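PDB 3HFT: WbmS, polysaccharide deacetylase involved in O-antigen biosynthesis from Bordetella bronchiseptica, which probably acts as a zinc-dependent polysaccharide deacetylase, removing acetyl groups from sugars during assembly of the O-antigen. Local coordinates for residues A[27-30]-A[34-37]. Sequence-based numbering, arbitrary orientation.
Sequences IDIN and SWRG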
loop_
_atom_site.group_PDB
_atom_site.type_symbol
_atom_site.label_atom_id
_atom_site.label_comp_id
_atom_site.label_asym_id
_atom_site.label_seq_id
_atom_site.Cartn_x
_atom_site.Cartn_y
_atom_site.Cartn_z
ATOM N N ILE A 27 18.934 3.252 4.767
ATOM C CA ILE A 27 18.196 2.261 5.554
ATOM C C ILE A 27 18.859 0.897 5.386
ATOM O O ILE A 27 19.056 0.430 4.260
ATOM C CB ILE A 27 16.729 2.172 5.108
ATOM C CG1 ILE A 27 16.027 3.508 5.416
ATOM C CG2 ILE A 27 15.977 0.969 5.778
ATOM C CD1 ILE A 27 14.690 3.737 4.705
ATOM N N ASP A 28 19.240 0.299 6.505
ATOM C CA ASP A 28 19.809 -1.028 6.527
ATOM C C ASP A 28 18.835 -1.833 7.364
ATOM O O ASP A 28 18.754 -1.663 8.587
ATOM C CB ASP A 28 21.186 -1.012 7.156
ATOM C CG ASP A 28 21.799 -2.396 7.276
ATOM O OD1 ASP A 28 21.118 -3.417 7.015
ATOM O OD2 ASP A 28 22.987 -2.465 7.650
ATOM N N ILE A 29 18.093 -2.693 6.686
ATOM C CA ILE A 29 17.019 -3.453 7.312
ATOM C C ILE A 29 17.558 -4.299 8.464
ATOM O O ILE A 29 16.827 -4.640 9.363
ATOM C CB ILE A 29 16.277 -4.337 6.249
ATOM C CG1 ILE A 29 14.903 -4.759 6.752
ATOM C CG2 ILE A 29 17.161 -5.522 5.798
ATOM C CD1 ILE A 29 14.034 -3.582 7.107
ATOM N N ASN A 30 18.849 -4.627 8.444
ATOM C CA ASN A 30 19.453 -5.415 9.526
ATOM C C ASN A 30 19.934 -4.613 10.719
ATOM O O ASN A 30 20.442 -5.186 11.665
ATOM C CB ASN A 30 20.649 -6.212 8.972
ATOM C CG ASN A 30 20.218 -7.235 7.964
ATOM O OD1 ASN A 30 19.257 -7.951 8.193
ATOM N ND2 ASN A 30 20.885 -7.279 6.824
ATOM N N SER A 34 19.876 2.480 11.845
ATOM C CA SER A 34 19.930 3.210 10.583
ATOM C C SER A 34 18.669 4.002 10.268
ATOM O O SER A 34 18.682 4.843 9.365
ATOM C CB SER A 34 20.232 2.251 9.430
ATOM O OG SER A 34 19.136 1.424 9.128
ATOM N N TRP A 35 17.580 3.739 10.981
ATOM C CA TRP A 35 16.309 4.425 10.721
ATOM C C TRP A 35 15.527 4.895 11.928
ATOM O O TRP A 35 14.713 5.805 11.816
ATOM C CB TRP A 35 15.363 3.521 9.928
ATOM C CG TRP A 35 14.668 2.399 10.733
ATOM C CD1 TRP A 35 13.579 2.521 11.628
ATOM C CD2 TRP A 35 14.960 1.021 10.669
ATOM N NE1 TRP A 35 13.230 1.293 12.107
ATOM C CE2 TRP A 35 14.060 0.350 11.546
ATOM C CE3 TRP A 35 15.878 0.274 9.950
ATOM C CZ2 TRP A 35 14.065 -1.025 11.707
ATOM C CZ3 TRP A 35 15.890 -1.101 10.105
ATOM C CH2 TRP A 35 14.994 -1.752 10.985
ATOM N N ARG A 36 15.708 4.254 13.070
ATOM C CA ARG A 36 14.863 4.516 14.218
ATOM C C ARG A 36 15.028 5.908 14.728
ATOM O O ARG A 36 16.136 6.340 15.080
ATOM C CB ARG A 36 15.163 3.502 15.306
ATOM C CG ARG A 36 14.067 3.303 16.275
ATOM C CD ARG A 36 14.450 2.175 17.213
ATOM N NE ARG A 36 13.694 2.264 18.448
ATOM C CZ ARG A 36 12.604 1.563 18.721
ATOM N NH1 ARG A 36 12.121 0.680 17.830
ATOM N NH2 ARG A 36 11.998 1.738 19.896
ATOM N N GLY A 37 13.936 6.645 14.749
ATOM C CA GLY A 37 13.971 8.049 15.173
ATOM C C GLY A 37 14.552 9.040 14.175
ATOM O O GLY A 37 14.651 10.229 14.467
#
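Ile-27 meets Trp-35 through its CG2 branch, which lies 4.2 Å from CE3 on the six-membered ring; the approach is oblique, and the gap is that of ordinary apolar contact. Next along the chain, the backbone N of Asp-28 donates to the hydroxyl of Ser-34, with N to OG at 2.9 Å and a nearly straight N-H...O angle of 168°. A chi1 of 72°, with OG between the backbone N and the carbonyl carbon of Ser-34, turns the hydroxyl to this N-H. The same hydroxyl is hydrogen-bonded to the carbonyl O of Gln-31, so this one oxygen is bonded to both Asp-28 N and Gln-31 O. The carbonyl O of Asp-28 lies at the edge of the indole, in the ring plane, 3.3 Å from CZ3 of Trp-35, an approach that places the oxygen against the ring's C-H border. The carboxylate of Asp-28 turns to its own segment, OD1 accepting from the N of Asn-30 at 2.9 Å in an Asx turn, the donor standing 45° out of the carboxylate plane. At Ile-29 the carbonyl O is a second oxygen at the indole edge, 3.7 Å from CZ3 of Trp-35. The CB of Ile-29 is directed away from the other segment, yet CD1 returns to 4.3 Å from that same CZ3 atom. At the five-membered end of the indole, Trp-35 NE1 is hydrogen-bonded to OE1 of Gln-161, while Pro-162 touches the side chain. The two segments are parts of one loop that leads into strand 39-44 of the central parallel sheet, with CA atoms of Ile-27 and Ser-34 5.4 Å apart; OH of Tyr-146 in strand 146-147 is hydrogen-bonded to the O of Ile-27, and NH2 of Arg-164 in strand 163-164 to OD1 of Asn-30, joining the loop to the smaller mixed sheet.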